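PDB 2D5W: peptide ABC transporter, peptide-binding protein, which binds oligopeptides, captured here with a pentapeptide, and probably delivers them to an ABC transporter for uptake across the membrane. Local coordinates for residues 217-220 against 221-225; 313-316 against 317-320; 343-346 against 347-351; 522-525 against 526-529. One frame throughout, in Å; residues are numbered along the deposited sequence.

Contact 1 (217-220 against 221-225)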
ATOM      1  N   ARG A 217     -20.354 -13.283  -1.265  1.00  8.98           N
ATOM      2  CA  ARG A 217     -19.513 -14.475  -1.231  1.00  8.92           C
ATOM      3  C   ARG A 217     -18.132 -14.235  -1.825  1.00  8.31           C
ATOM      4  O   ARG A 217     -17.956 -13.400  -2.718  1.00  9.62           O
ATOM      5  CB  ARG A 217     -20.179 -15.633  -1.983  1.00 11.23           C
ATOM      6  CG  ARG A 217     -20.319 -15.406  -3.477  1.00 11.90           C
ATOM      7  CD  ARG A 217     -20.872 -16.642  -4.176  1.00 18.13           C
ATOM      8  NE  ARG A 217     -22.247 -16.938  -3.788  1.00 22.16           N
ATOM      9  CZ  ARG A 217     -23.302 -16.207  -4.140  1.00 24.49           C
ATOM     10  NH1 ARG A 217     -24.515 -16.558  -3.737  1.00 26.94           N
ATOM     11  NH2 ARG A 217     -23.147 -15.131  -4.899  1.00 26.99           N
ATOM     12  N   TRP A 218     -17.154 -14.973  -1.310  1.00  8.37           N
ATOM     13  CA  TRP A 218     -15.787 -14.909  -1.806  1.00  8.09           C
ATOM     14  C   TRP A 218     -15.494 -16.289  -2.396  1.00  8.06           C
ATOM     15  O   TRP A 218     -15.536 -17.296  -1.689  1.00  8.85           O
ATOM     16  CB  TRP A 218     -14.811 -14.613  -0.665  1.00  8.59           C
ATOM     17  CG  TRP A 218     -13.356 -14.450  -1.067  1.00  8.27           C
ATOM     18  CD1 TRP A 218     -12.812 -14.573  -2.319  1.00  9.12           C
ATOM     19  CD2 TRP A 218     -12.273 -14.131  -0.191  1.00  8.93           C
ATOM     20  NE1 TRP A 218     -11.453 -14.345  -2.272  1.00  9.52           N
ATOM     21  CE2 TRP A 218     -11.097 -14.072  -0.977  1.00  8.70           C
ATOM     22  CE3 TRP A 218     -12.181 -13.888   1.187  1.00  9.50           C
ATOM     23  CZ2 TRP A 218      -9.844 -13.781  -0.429  1.00  9.89           C
ATOM     24  CZ3 TRP A 218     -10.937 -13.599   1.733  1.00  9.85           C
ATOM     25  CH2 TRP A 218      -9.784 -13.548   0.924  1.00 10.42           C
ATOM     26  N   VAL A 219     -15.261 -16.334  -3.702  1.00  8.29           N
ATOM     27  CA  VAL A 219     -14.917 -17.574  -4.400  1.00  8.47           C
ATOM     28  C   VAL A 219     -13.408 -17.396  -4.541  1.00  8.39           C
ATOM     29  O   VAL A 219     -12.929 -16.809  -5.513  1.00  7.65           O
ATOM     30  CB  VAL A 219     -15.584 -17.635  -5.788  1.00  9.02           C
ATOM     31  CG1 VAL A 219     -15.307 -18.984  -6.433  1.00 10.35           C
ATOM     32  CG2 VAL A 219     -17.086 -17.402  -5.659  1.00 11.17           C
ATOM     33  N   PRO A 220     -12.634 -17.914  -3.575  1.00  8.90           N
ATOM     34  CA  PRO A 220     -11.181 -17.743  -3.647  1.00  8.78           C
ATOM     35  C   PRO A 220     -10.512 -18.209  -4.919  1.00  8.77           C
ATOM     36  O   PRO A 220     -10.721 -19.330  -5.377  1.00  9.85           O
ATOM     37  CB  PRO A 220     -10.685 -18.463  -2.398  1.00 10.90           C
ATOM     38  CG  PRO A 220     -11.661 -19.565  -2.236  1.00 11.24           C
ATOM     39  CD  PRO A 220     -12.998 -18.919  -2.558  1.00  8.94           C
ATOM     40  N   GLY A 221      -9.690 -17.321  -5.472  1.00  8.51           N
ATOM     41  CA  GLY A 221      -8.990 -17.598  -6.709  1.00 10.01           C
ATOM     42  C   GLY A 221      -9.796 -17.149  -7.911  1.00  9.71           C
ATOM     43  O   GLY A 221      -9.295 -17.161  -9.034  1.00 12.19           O
ATOM     44  N   ASN A 222     -11.037 -16.726  -7.682  1.00  8.95           N
ATOM     45  CA  ASN A 222     -11.902 -16.324  -8.780  1.00  9.75           C
ATOM     46  C   ASN A 222     -12.593 -14.971  -8.648  1.00  8.68           C
ATOM     47  O   ASN A 222     -12.491 -14.134  -9.544  1.00  9.05           O
ATOM     48  CB  ASN A 222     -12.957 -17.414  -9.008  1.00 13.44           C
ATOM     49  CG  ASN A 222     -13.910 -17.083 -10.140  1.00 20.25           C
ATOM     50  OD1 ASN A 222     -14.788 -16.233 -10.001  1.00 22.86           O
ATOM     51  ND2 ASN A 222     -13.737 -17.758 -11.272  1.00 23.44           N
ATOM     52  N   SER A 223     -13.283 -14.735  -7.537  1.00  8.77           N
ATOM     53  CA  SER A 223     -14.019 -13.487  -7.404  1.00  8.85           C
ATOM     54  C   SER A 223     -14.497 -13.179  -5.998  1.00  8.29           C
ATOM     55  O   SER A 223     -14.542 -14.047  -5.132  1.00  9.02           O
ATOM     56  CB  SER A 223     -15.251 -13.547  -8.308  1.00 10.72           C
ATOM     57  OG  SER A 223     -16.075 -14.643  -7.930  1.00 12.33           O
ATOM     58  N   ILE A 224     -14.854 -11.916  -5.794  1.00  9.19           N
ATOM     59  CA  ILE A 224     -15.429 -11.446  -4.540  1.00  9.71           C
ATOM     60  C   ILE A 224     -16.708 -10.727  -4.971  1.00 10.15           C
ATOM     61  O   ILE A 224     -16.668  -9.764  -5.746  1.00 10.63           O
ATOM     62  CB  ILE A 224     -14.484 -10.488  -3.780  1.00  9.49           C
ATOM     63  CG1 ILE A 224     -13.383 -11.306  -3.092  1.00 10.24           C
ATOM     64  CG2 ILE A 224     -15.270  -9.673  -2.751  1.00 12.09           C
ATOM     65  CD1 ILE A 224     -12.277 -10.478  -2.475  1.00 11.05           C
ATOM     66  N   GLU A 225     -17.844 -11.225  -4.495  1.00  9.94           N
ATOM     67  CA  GLU A 225     -19.138 -10.660  -4.847  1.00 10.08           C
ATOM     68  C   GLU A 225     -19.729  -9.923  -3.660  1.00  9.01           C
ATOM     69  O   GLU A 225     -19.785 -10.458  -2.552  1.00  8.92           O
ATOM     70  CB  GLU A 225     -20.089 -11.773  -5.288  1.00 11.93           C
ATOM     71  CG  GLU A 225     -19.493 -12.731  -6.310  1.00 18.56           C
ATOM     72  CD  GLU A 225     -20.471 -13.810  -6.736  1.00 20.51           C
ATOM     73  OE1 GLU A 225     -20.035 -14.783  -7.386  1.00 26.14           O
ATOM     74  OE2 GLU A 225     -21.674 -13.684  -6.427  1.00 26.20           O
TER
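Arg217 and Glu225 meet in a salt bridge of 2.6 Å between NH2 and OE2, across an antiparallel hairpin. The carboxylate oxygen lies in the guanidinium plane, whereas the nitrogen reaches OE2 from above the carboxylate plane, and the two planes stand 64° apart. In Arg217, chi1 (66°) sets CG between the backbone N and the carbonyl carbon, against the Glu225 carboxylate, and a bend at chi3 then turns the guanidinium so that NH2 meets OE2. A lysine in place of Glu225 would probably leave the guanidinium without its mate and set two positive charges against each other. Next to this pair, on the other face of the hairpin, Ile224 puts CG1 over the five-membered ring of Trp218, a CH-pi contact 3.7 Å from the ring centroid.

Backbone bonds position both pairs. Arg217 and Glu225 form a hydrogen-bonded pair, with Glu225 N to Arg217 O at 2.8 Å. Val219 O takes two donors, Asn222 N and Ser223 N, each at 2.9 Å, because both residues face Val219 in a classic beta bulge. Ser223 OG in turn donates to Asn222 OD1 on a lone pair in the carbonyl plane. Gly221 turns the chain with positive phi.

Strand 213-219 is outermost in its mixed sheet. Helix 199-203 packs on Trp218, whose NE1 bonds Glu15, while Ile224 touches Phe251 of strand 246-251, the next strand beyond 223-228.

Contact 2 (313-316 against 317-320)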
ATOM      1  N   ASN A 313      22.339 -11.039   9.523  1.00 17.82           N
ATOM      2  CA  ASN A 313      22.198 -12.340  10.169  1.00 17.81           C
ATOM      3  C   ASN A 313      21.915 -13.437   9.141  1.00 17.07           C
ATOM      4  O   ASN A 313      21.952 -14.621   9.469  1.00 17.51           O
ATOM      5  CB  ASN A 313      21.097 -12.311  11.234  1.00 19.45           C
ATOM      6  CG  ASN A 313      19.771 -11.840  10.690  1.00 21.36           C
ATOM      7  OD1 ASN A 313      19.611 -10.670  10.344  1.00 23.10           O
ATOM      8  ND2 ASN A 313      18.808 -12.750  10.609  1.00 22.53           N
ATOM      9  N   CYS A 314      21.612 -13.038   7.905  1.00 15.15           N
ATOM     10  CA  CYS A 314      21.381 -13.996   6.822  1.00 14.33           C
ATOM     11  C   CYS A 314      22.719 -14.055   6.101  1.00 14.81           C
ATOM     12  O   CYS A 314      23.108 -13.107   5.427  1.00 14.13           O
ATOM     13  CB  CYS A 314      20.288 -13.509   5.861  1.00 14.03           C
ATOM     14  SG  CYS A 314      18.662 -13.317   6.652  1.00 16.26           S
ATOM     15  N   GLN A 315      23.432 -15.164   6.249  1.00 15.45           N
ATOM     16  CA  GLN A 315      24.748 -15.276   5.638  1.00 16.10           C
ATOM     17  C   GLN A 315      24.763 -15.024   4.133  1.00 15.62           C
ATOM     18  O   GLN A 315      25.755 -14.527   3.604  1.00 15.32           O
ATOM     19  CB  GLN A 315      25.373 -16.635   5.960  1.00 18.14           C
ATOM     20  CG  GLN A 315      26.871 -16.711   5.664  1.00 18.95           C
ATOM     21  CD  GLN A 315      27.660 -15.561   6.282  1.00 18.81           C
ATOM     22  OE1 GLN A 315      27.524 -15.262   7.472  1.00 20.52           O
ATOM     23  NE2 GLN A 315      28.494 -14.916   5.476  1.00 18.98           N
ATOM     24  N   VAL A 316      23.675 -15.356   3.445  1.00 15.33           N
ATOM     25  CA  VAL A 316      23.596 -15.130   2.002  1.00 15.17           C
ATOM     26  C   VAL A 316      23.766 -13.639   1.704  1.00 13.65           C
ATOM     27  O   VAL A 316      24.407 -13.253   0.725  1.00 13.32           O
ATOM     28  CB  VAL A 316      22.240 -15.606   1.435  1.00 17.13           C
ATOM     29  CG1 VAL A 316      22.153 -15.288  -0.049  1.00 19.30           C
ATOM     30  CG2 VAL A 316      22.079 -17.100   1.670  1.00 20.84           C
ATOM     31  N   VAL A 317      23.186 -12.807   2.563  1.00 12.54           N
ATOM     32  CA  VAL A 317      23.278 -11.361   2.418  1.00 12.77           C
ATOM     33  C   VAL A 317      24.735 -10.917   2.540  1.00 12.32           C
ATOM     34  O   VAL A 317      25.220 -10.119   1.738  1.00 12.47           O
ATOM     35  CB  VAL A 317      22.423 -10.652   3.492  1.00 13.20           C
ATOM     36  CG1 VAL A 317      22.722  -9.162   3.520  1.00 14.07           C
ATOM     37  CG2 VAL A 317      20.948 -10.887   3.202  1.00 15.19           C
ATOM     38  N   LYS A 318      25.433 -11.436   3.544  1.00 12.66           N
ATOM     39  CA  LYS A 318      26.836 -11.087   3.743  1.00 13.67           C
ATOM     40  C   LYS A 318      27.705 -11.656   2.626  1.00 12.80           C
ATOM     41  O   LYS A 318      28.642 -11.005   2.172  1.00 13.31           O
ATOM     42  CB  LYS A 318      27.328 -11.592   5.102  1.00 16.26           C
ATOM     43  CG  LYS A 318      26.654 -10.909   6.287  1.00 17.74           C
ATOM     44  CD  LYS A 318      27.331 -11.257   7.608  1.00 19.42           C
ATOM     45  CE  LYS A 318      28.740 -10.679   7.690  1.00 20.25           C
ATOM     46  NZ  LYS A 318      29.395 -10.983   8.997  1.00 21.41           N
ATOM     47  N   ASP A 319      27.387 -12.870   2.184  1.00 12.44           N
ATOM     48  CA  ASP A 319      28.134 -13.511   1.105  1.00 12.57           C
ATOM     49  C   ASP A 319      28.099 -12.645  -0.153  1.00 12.55           C
ATOM     50  O   ASP A 319      29.127 -12.402  -0.788  1.00 12.73           O
ATOM     51  CB  ASP A 319      27.538 -14.887   0.791  1.00 14.34           C
ATOM     52  CG  ASP A 319      27.856 -15.924   1.854  1.00 14.89           C
ATOM     53  OD1 ASP A 319      27.283 -17.030   1.788  1.00 17.44           O
ATOM     54  OD2 ASP A 319      28.680 -15.639   2.749  1.00 15.99           O
ATOM     55  N   LEU A 320      26.905 -12.179  -0.503  1.00 11.25           N
ATOM     56  CA  LEU A 320      26.721 -11.344  -1.684  1.00 11.34           C
ATOM     57  C   LEU A 320      27.123  -9.892  -1.444  1.00 10.97           C
ATOM     58  O   LEU A 320      27.254  -9.114  -2.388  1.00 12.16           O
ATOM     59  CB  LEU A 320      25.261 -11.390  -2.136  1.00 11.84           C
ATOM     60  CG  LEU A 320      24.736 -12.742  -2.615  1.00 13.03           C
ATOM     61  CD1 LEU A 320      23.245 -12.633  -2.916  1.00 14.34           C
ATOM     62  CD2 LEU A 320      25.505 -13.171  -3.852  1.00 14.61           C
TER
HETATM   63  O   HOH W   1      29.248 -13.707   9.340  1.00 18.61           O
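Gln315 and Asp319, one turn apart at the start of the short helix 315-320, are tied by a side-chain hydrogen bond of 2.8 Å from NE2 to OD2. This is an i to i+4 pair in the first turn, with Cys314 at the N-cap. The bond is almost straight at 178°; OD2 lies in the amide plane of Gln315, but the amide approaches from above the carboxylate plane. The bend of Gln315 at chi2 (51°) carries its amide forward, toward the next turn, to reach the aspartate.

The buried side is close-packed. Asp319 has a stronger partner in Arg401, which forms a salt bridge with OD1, so the buried carboxylate is held by a charge as well as by the glutamine. Asp319 also rests on Val398 and Val403, and Leu320 packs on Phe405 and Ile407; the helix thus lies against strands 394-398 and 401-410. Cys314 CB meets Val317 CG2 at 3.8 Å, and its SG forms the disulfide with Cys458, joining the helix start covalently to a distant part of the chain. Exposed Val316 only grazes the buried Leu320, running alongside it with CG1 4.1 Å from CD1.

The outer side is looser. Lys318 is exposed, its CB lying near the glutamine amide nitrogen while its ammonium end leads away. There a single water joins the two side chains, donating a hydrogen bond to Gln315 OE1 at 3.0 Å and accepting one from Lys318 NZ at 2.7 Å.

Contact 3 (343-346 against 347-351)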
ATOM      1  N   ALA A 343      11.836   1.794 -24.096  1.00 11.39           N
ATOM      2  CA  ALA A 343      11.310   0.685 -24.885  1.00 11.33           C
ATOM      3  C   ALA A 343       9.932   0.206 -24.439  1.00 11.39           C
ATOM      4  O   ALA A 343       9.062  -0.055 -25.267  1.00 11.76           O
ATOM      5  CB  ALA A 343      12.292  -0.481 -24.851  1.00 13.15           C
ATOM      6  N   PHE A 344       9.735   0.101 -23.130  1.00 10.32           N
ATOM      7  CA  PHE A 344       8.480  -0.393 -22.571  1.00 10.58           C
ATOM      8  C   PHE A 344       7.336   0.610 -22.494  1.00 10.21           C
ATOM      9  O   PHE A 344       6.179   0.249 -22.716  1.00 10.21           O
ATOM     10  CB  PHE A 344       8.714  -0.922 -21.148  1.00 10.44           C
ATOM     11  CG  PHE A 344       9.402  -2.263 -21.075  1.00  9.61           C
ATOM     12  CD1 PHE A 344      10.318  -2.668 -22.041  1.00 11.41           C
ATOM     13  CD2 PHE A 344       9.161  -3.104 -19.990  1.00 10.69           C
ATOM     14  CE1 PHE A 344      10.983  -3.895 -21.925  1.00 12.25           C
ATOM     15  CE2 PHE A 344       9.821  -4.327 -19.866  1.00 12.31           C
ATOM     16  CZ  PHE A 344      10.733  -4.723 -20.836  1.00 11.81           C
ATOM     17  N   PHE A 345       7.653   1.862 -22.174  1.00 10.27           N
ATOM     18  CA  PHE A 345       6.621   2.878 -21.985  1.00 10.83           C
ATOM     19  C   PHE A 345       6.813   4.167 -22.774  1.00 11.69           C
ATOM     20  O   PHE A 345       6.122   5.151 -22.508  1.00 11.43           O
ATOM     21  CB  PHE A 345       6.553   3.257 -20.498  1.00 10.80           C
ATOM     22  CG  PHE A 345       6.620   2.081 -19.553  1.00  9.60           C
ATOM     23  CD1 PHE A 345       7.629   1.996 -18.592  1.00 10.28           C
ATOM     24  CD2 PHE A 345       5.657   1.078 -19.597  1.00  9.98           C
ATOM     25  CE1 PHE A 345       7.672   0.930 -17.689  1.00  9.94           C
ATOM     26  CE2 PHE A 345       5.692   0.010 -18.699  1.00  9.05           C
ATOM     27  CZ  PHE A 345       6.702  -0.063 -17.745  1.00  9.86           C
ATOM     28  N   ASP A 346       7.737   4.168 -23.731  1.00 12.12           N
ATOM     29  CA  ASP A 346       8.033   5.371 -24.506  1.00 13.19           C
ATOM     30  C   ASP A 346       8.411   6.512 -23.564  1.00 13.31           C
ATOM     31  O   ASP A 346       8.155   7.685 -23.848  1.00 14.68           O
ATOM     32  CB  ASP A 346       6.841   5.781 -25.377  1.00 14.95           C
ATOM     33  CG  ASP A 346       6.677   4.894 -26.593  1.00 16.88           C
ATOM     34  OD1 ASP A 346       7.701   4.573 -27.235  1.00 17.92           O
ATOM     35  OD2 ASP A 346       5.528   4.527 -26.914  1.00 20.35           O
ATOM     36  N   GLY A 347       9.016   6.145 -22.434  1.00 13.08           N
ATOM     37  CA  GLY A 347       9.453   7.114 -21.443  1.00 13.00           C
ATOM     38  C   GLY A 347       8.366   7.823 -20.658  1.00 13.17           C
ATOM     39  O   GLY A 347       8.666   8.689 -19.833  1.00 13.95           O
ATOM     40  N   LEU A 348       7.109   7.453 -20.885  1.00 13.22           N
ATOM     41  CA  LEU A 348       5.996   8.104 -20.205  1.00 13.13           C
ATOM     42  C   LEU A 348       5.918   7.825 -18.701  1.00 12.63           C
ATOM     43  O   LEU A 348       5.260   8.558 -17.963  1.00 14.16           O
ATOM     44  CB  LEU A 348       4.689   7.764 -20.922  1.00 14.05           C
ATOM     45  CG  LEU A 348       4.679   8.309 -22.360  1.00 15.37           C
ATOM     46  CD1 LEU A 348       3.420   7.858 -23.081  1.00 16.17           C
ATOM     47  CD2 LEU A 348       4.772   9.832 -22.341  1.00 17.41           C
ATOM     48  N   GLN A 349       6.567   6.752 -18.257  1.00 11.15           N
ATOM     49  CA  GLN A 349       6.672   6.438 -16.830  1.00 10.57           C
ATOM     50  C   GLN A 349       8.176   6.617 -16.676  1.00 11.66           C
ATOM     51  O   GLN A 349       8.963   5.773 -17.108  1.00 12.96           O
ATOM     52  CB  GLN A 349       6.219   5.007 -16.525  1.00 10.52           C
ATOM     53  CG  GLN A 349       4.697   4.883 -16.535  1.00 10.21           C
ATOM     54  CD  GLN A 349       4.175   3.572 -15.977  1.00  9.34           C
ATOM     55  OE1 GLN A 349       3.166   3.548 -15.271  1.00  9.91           O
ATOM     56  NE2 GLN A 349       4.846   2.472 -16.306  1.00  9.27           N
ATOM     57  N   PRO A 350       8.596   7.742 -16.079  1.00 11.23           N
ATOM     58  CA  PRO A 350      10.007   8.076 -15.882  1.00 10.93           C
ATOM     59  C   PRO A 350      10.805   7.307 -14.854  1.00 11.10           C
ATOM     60  O   PRO A 350      10.277   6.860 -13.840  1.00  9.37           O
ATOM     61  CB  PRO A 350       9.951   9.556 -15.540  1.00 12.32           C
ATOM     62  CG  PRO A 350       8.729   9.616 -14.674  1.00 13.22           C
ATOM     63  CD  PRO A 350       7.733   8.756 -15.438  1.00 12.47           C
ATOM     64  N   VAL A 351      12.098   7.181 -15.128  1.00 10.40           N
ATOM     65  CA  VAL A 351      13.009   6.524 -14.213  1.00 10.12           C
ATOM     66  C   VAL A 351      12.960   7.313 -12.906  1.00  9.75           C
ATOM     67  O   VAL A 351      12.920   8.549 -12.917  1.00 10.48           O
ATOM     68  CB  VAL A 351      14.449   6.539 -14.767  1.00  9.71           C
ATOM     69  CG1 VAL A 351      15.416   6.002 -13.723  1.00 10.15           C
ATOM     70  CG2 VAL A 351      14.524   5.703 -16.037  1.00 10.50           C
TER
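Phe345 presents one ring face to Gln349 near the end of helix 337-345, where the chain reverses through a type I' beta turn from Phe345 to Leu348. The turn has one hydrogen bond across it, Leu348 N to Phe345 O at 3.0 Å. Asp346 and Gly347, its two central residues, both have positive phi; a side chain at Gly347 would run into Asp346 O.

Polar groups tie the turn to its surroundings. Asp346 OD2 makes a salt bridge with Arg281. Gln349 OE1 accepts from Ala551 N of strand 544-557, which helps hold the amide's rotation with NE2 turned to the ring, whereas the buried carbonyl Gln349 O has no partner in the model.

The remaining contacts are against the ring. On its opposite face lies Phe344 CB, and around it gather Tyr548, Leu340 and Val417, joining the helix end to strand 544-557 and helix 416-431. Gln349, extended beyond CG, carries its amide across at 75° to the ring plane. That brings NE2 over the ring centre, 3.3 Å above the plane, and 3.5 Å from Phe345 CZ.

Contact 4 (522-525 against 526-529)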
ATOM      1  N   PHE A 522       5.518  21.944  10.586  1.00 11.80           N
ATOM      2  CA  PHE A 522       4.267  22.354   9.973  1.00 12.69           C
ATOM      3  C   PHE A 522       4.444  23.391   8.875  1.00 14.17           C
ATOM      4  O   PHE A 522       3.489  23.740   8.185  1.00 15.90           O
ATOM      5  CB  PHE A 522       3.280  22.833  11.039  1.00 13.72           C
ATOM      6  CG  PHE A 522       2.649  21.706  11.803  1.00 13.15           C
ATOM      7  CD1 PHE A 522       3.379  20.989  12.744  1.00 14.60           C
ATOM      8  CD2 PHE A 522       1.344  21.315  11.532  1.00 13.67           C
ATOM      9  CE1 PHE A 522       2.818  19.894  13.403  1.00 13.72           C
ATOM     10  CE2 PHE A 522       0.775  20.224  12.183  1.00 14.30           C
ATOM     11  CZ  PHE A 522       1.512  19.511  13.119  1.00 13.37           C
ATOM     12  N   ASP A 523       5.668  23.883   8.709  1.00 13.99           N
ATOM     13  CA  ASP A 523       5.941  24.831   7.639  1.00 13.79           C
ATOM     14  C   ASP A 523       6.303  23.991   6.416  1.00 13.91           C
ATOM     15  O   ASP A 523       7.279  23.235   6.439  1.00 13.83           O
ATOM     16  CB  ASP A 523       7.104  25.751   7.999  1.00 15.22           C
ATOM     17  CG  ASP A 523       7.472  26.671   6.859  1.00 17.16           C
ATOM     18  OD1 ASP A 523       8.473  26.390   6.167  1.00 16.14           O
ATOM     19  OD2 ASP A 523       6.744  27.664   6.641  1.00 20.22           O
ATOM     20  N   PRO A 524       5.528  24.111   5.330  1.00 12.89           N
ATOM     21  CA  PRO A 524       5.795  23.334   4.116  1.00 13.26           C
ATOM     22  C   PRO A 524       7.206  23.420   3.542  1.00 13.10           C
ATOM     23  O   PRO A 524       7.777  22.404   3.138  1.00 13.71           O
ATOM     24  CB  PRO A 524       4.744  23.851   3.137  1.00 14.26           C
ATOM     25  CG  PRO A 524       3.605  24.219   4.037  1.00 15.76           C
ATOM     26  CD  PRO A 524       4.307  24.924   5.171  1.00 13.50           C
ATOM     27  N   GLU A 525       7.772  24.623   3.499  1.00 13.16           N
ATOM     28  CA  GLU A 525       9.107  24.790   2.936  1.00 13.92           C
ATOM     29  C   GLU A 525      10.211  24.160   3.773  1.00 12.53           C
ATOM     30  O   GLU A 525      11.084  23.480   3.231  1.00 13.39           O
ATOM     31  CB  GLU A 525       9.413  26.272   2.705  1.00 16.20           C
ATOM     32  CG  GLU A 525      10.728  26.502   1.974  1.00 22.32           C
ATOM     33  CD  GLU A 525      10.830  25.688   0.694  1.00 26.44           C
ATOM     34  OE1 GLU A 525       9.990  25.886  -0.210  1.00 30.43           O
ATOM     35  OE2 GLU A 525      11.750  24.847   0.593  1.00 30.44           O
ATOM     36  N   ARG A 526      10.189  24.376   5.084  1.00 12.83           N
ATOM     37  CA  ARG A 526      11.218  23.787   5.932  1.00 13.43           C
ATOM     38  C   ARG A 526      11.085  22.269   5.891  1.00 12.13           C
ATOM     39  O   ARG A 526      12.082  21.552   5.867  1.00 12.21           O
ATOM     40  CB  ARG A 526      11.099  24.289   7.377  1.00 14.45           C
ATOM     41  CG  ARG A 526      12.139  23.704   8.336  1.00 18.17           C
ATOM     42  CD  ARG A 526      13.557  23.885   7.800  1.00 18.97           C
ATOM     43  NE  ARG A 526      14.575  23.377   8.718  1.00 20.77           N
ATOM     44  CZ  ARG A 526      15.862  23.252   8.407  1.00 21.86           C
ATOM     45  NH1 ARG A 526      16.722  22.784   9.301  1.00 23.46           N
ATOM     46  NH2 ARG A 526      16.288  23.589   7.196  1.00 22.90           N
ATOM     47  N   ARG A 527       9.848  21.784   5.879  1.00 11.34           N
ATOM     48  CA  ARG A 527       9.594  20.349   5.821  1.00 10.29           C
ATOM     49  C   ARG A 527      10.211  19.776   4.546  1.00  9.78           C
ATOM     50  O   ARG A 527      10.874  18.737   4.575  1.00 10.25           O
ATOM     51  CB  ARG A 527       8.087  20.078   5.852  1.00 11.11           C
ATOM     52  CG  ARG A 527       7.720  18.606   5.782  1.00 10.29           C
ATOM     53  CD  ARG A 527       6.256  18.393   6.117  1.00 10.97           C
ATOM     54  NE  ARG A 527       5.341  18.965   5.133  1.00 10.81           N
ATOM     55  CZ  ARG A 527       4.435  19.902   5.399  1.00 10.01           C
ATOM     56  NH1 ARG A 527       3.640  20.339   4.434  1.00 11.87           N
ATOM     57  NH2 ARG A 527       4.334  20.424   6.617  1.00 11.35           N
ATOM     58  N   LYS A 528      10.003  20.468   3.432  1.00 10.32           N
ATOM     59  CA  LYS A 528      10.557  20.027   2.158  1.00 11.21           C
ATOM     60  C   LYS A 528      12.089  20.014   2.210  1.00 11.15           C
ATOM     61  O   LYS A 528      12.720  19.072   1.733  1.00 11.73           O
ATOM     62  CB  LYS A 528      10.078  20.944   1.027  1.00 11.67           C
ATOM     63  CG  LYS A 528      10.552  20.525  -0.363  1.00 14.35           C
ATOM     64  CD  LYS A 528      10.153  21.543  -1.427  1.00 17.66           C
ATOM     65  CE  LYS A 528       8.646  21.721  -1.508  1.00 22.79           C
ATOM     66  NZ  LYS A 528       8.270  22.715  -2.553  1.00 25.85           N
ATOM     67  N   GLN A 529      12.686  21.050   2.793  1.00 11.86           N
ATOM     68  CA  GLN A 529      14.145  21.121   2.887  1.00 11.86           C
ATOM     69  C   GLN A 529      14.710  19.902   3.610  1.00 10.76           C
ATOM     70  O   GLN A 529      15.704  19.322   3.179  1.00 11.12           O
ATOM     71  CB  GLN A 529      14.582  22.391   3.627  1.00 13.84           C
ATOM     72  CG  GLN A 529      14.085  23.687   3.008  1.00 18.14           C
ATOM     73  CD  GLN A 529      14.593  24.918   3.739  1.00 19.65           C
ATOM     74  OE1 GLN A 529      14.662  24.942   4.969  1.00 20.47           O
ATOM     75  NE2 GLN A 529      14.935  25.954   2.983  1.00 22.12           N
TER
HETATM   76  O   HOH W   2       1.867  21.903   7.100  1.00 18.04           O
HETATM   77  O   HOH W   3      14.051  26.087   0.338  1.00 35.21           O
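The guanidinium of Arg527 has Pro524 CA over one face, 3.6 Å above its plane, with Asp523 O over the same face and Phe522 CA in plane at its edge. A bend at chi3 (66°) folds the arginine back under the start of the helix. NH2 donates to Glu521 O, its strongest partner, and reaches Phe522 O through a water. The Arg526 guanidinium is met at its edge by Gln529 OE1, 3.1 Å from NH2; the oxygen is in the guanidinium plane, though the nitrogen sits above the plane of the amide.

Asp523 is the N-cap of helix 524-541. Its OD1 accepts from Arg526 N at 2.9 Å, on the anti side of the carboxylate, and Arg527 N bonds to Asp523 O at 3.0 Å.

Glu525 OE2 lies 3.6 Å from Gln529 CG, and a water bridges that oxygen to Gln529 NE2. With a leucine at Gln529, Arg526 would probably lose its acceptor and swing more freely, and the bridging water would lose one of its holds.

Asp523 and Glu525 place negative charge at the helix's positive end, which is likely to steady it, though Arg526, Arg527 and Lys528 probably offset part; Glu525 OE1 and Lys528 NZ, 4.3 Å apart, stay beyond a salt bridge.

The four contacts follow one another along the chain and none touches another. Contact 3 is the nearest to contact 4, with centres 31 Å and nearest atoms about 18 Å apart; contacts 1 and 4 are the most distant pair, 45 Å between centres and on opposite sides of the chain's centre. Contacts 2 and 3 are separated by 34 Å between centres, yet both border one mixed sheet: contact 2 packs on its strands 394-398 and 401-410, contact 3 on strand 544-557. Helix 524-541, begun at contact 4, leads into that last strand. Contact 1 belongs to a different sheet. All four are local contacts of the scaffold, and none is assigned here to the pentapeptide site.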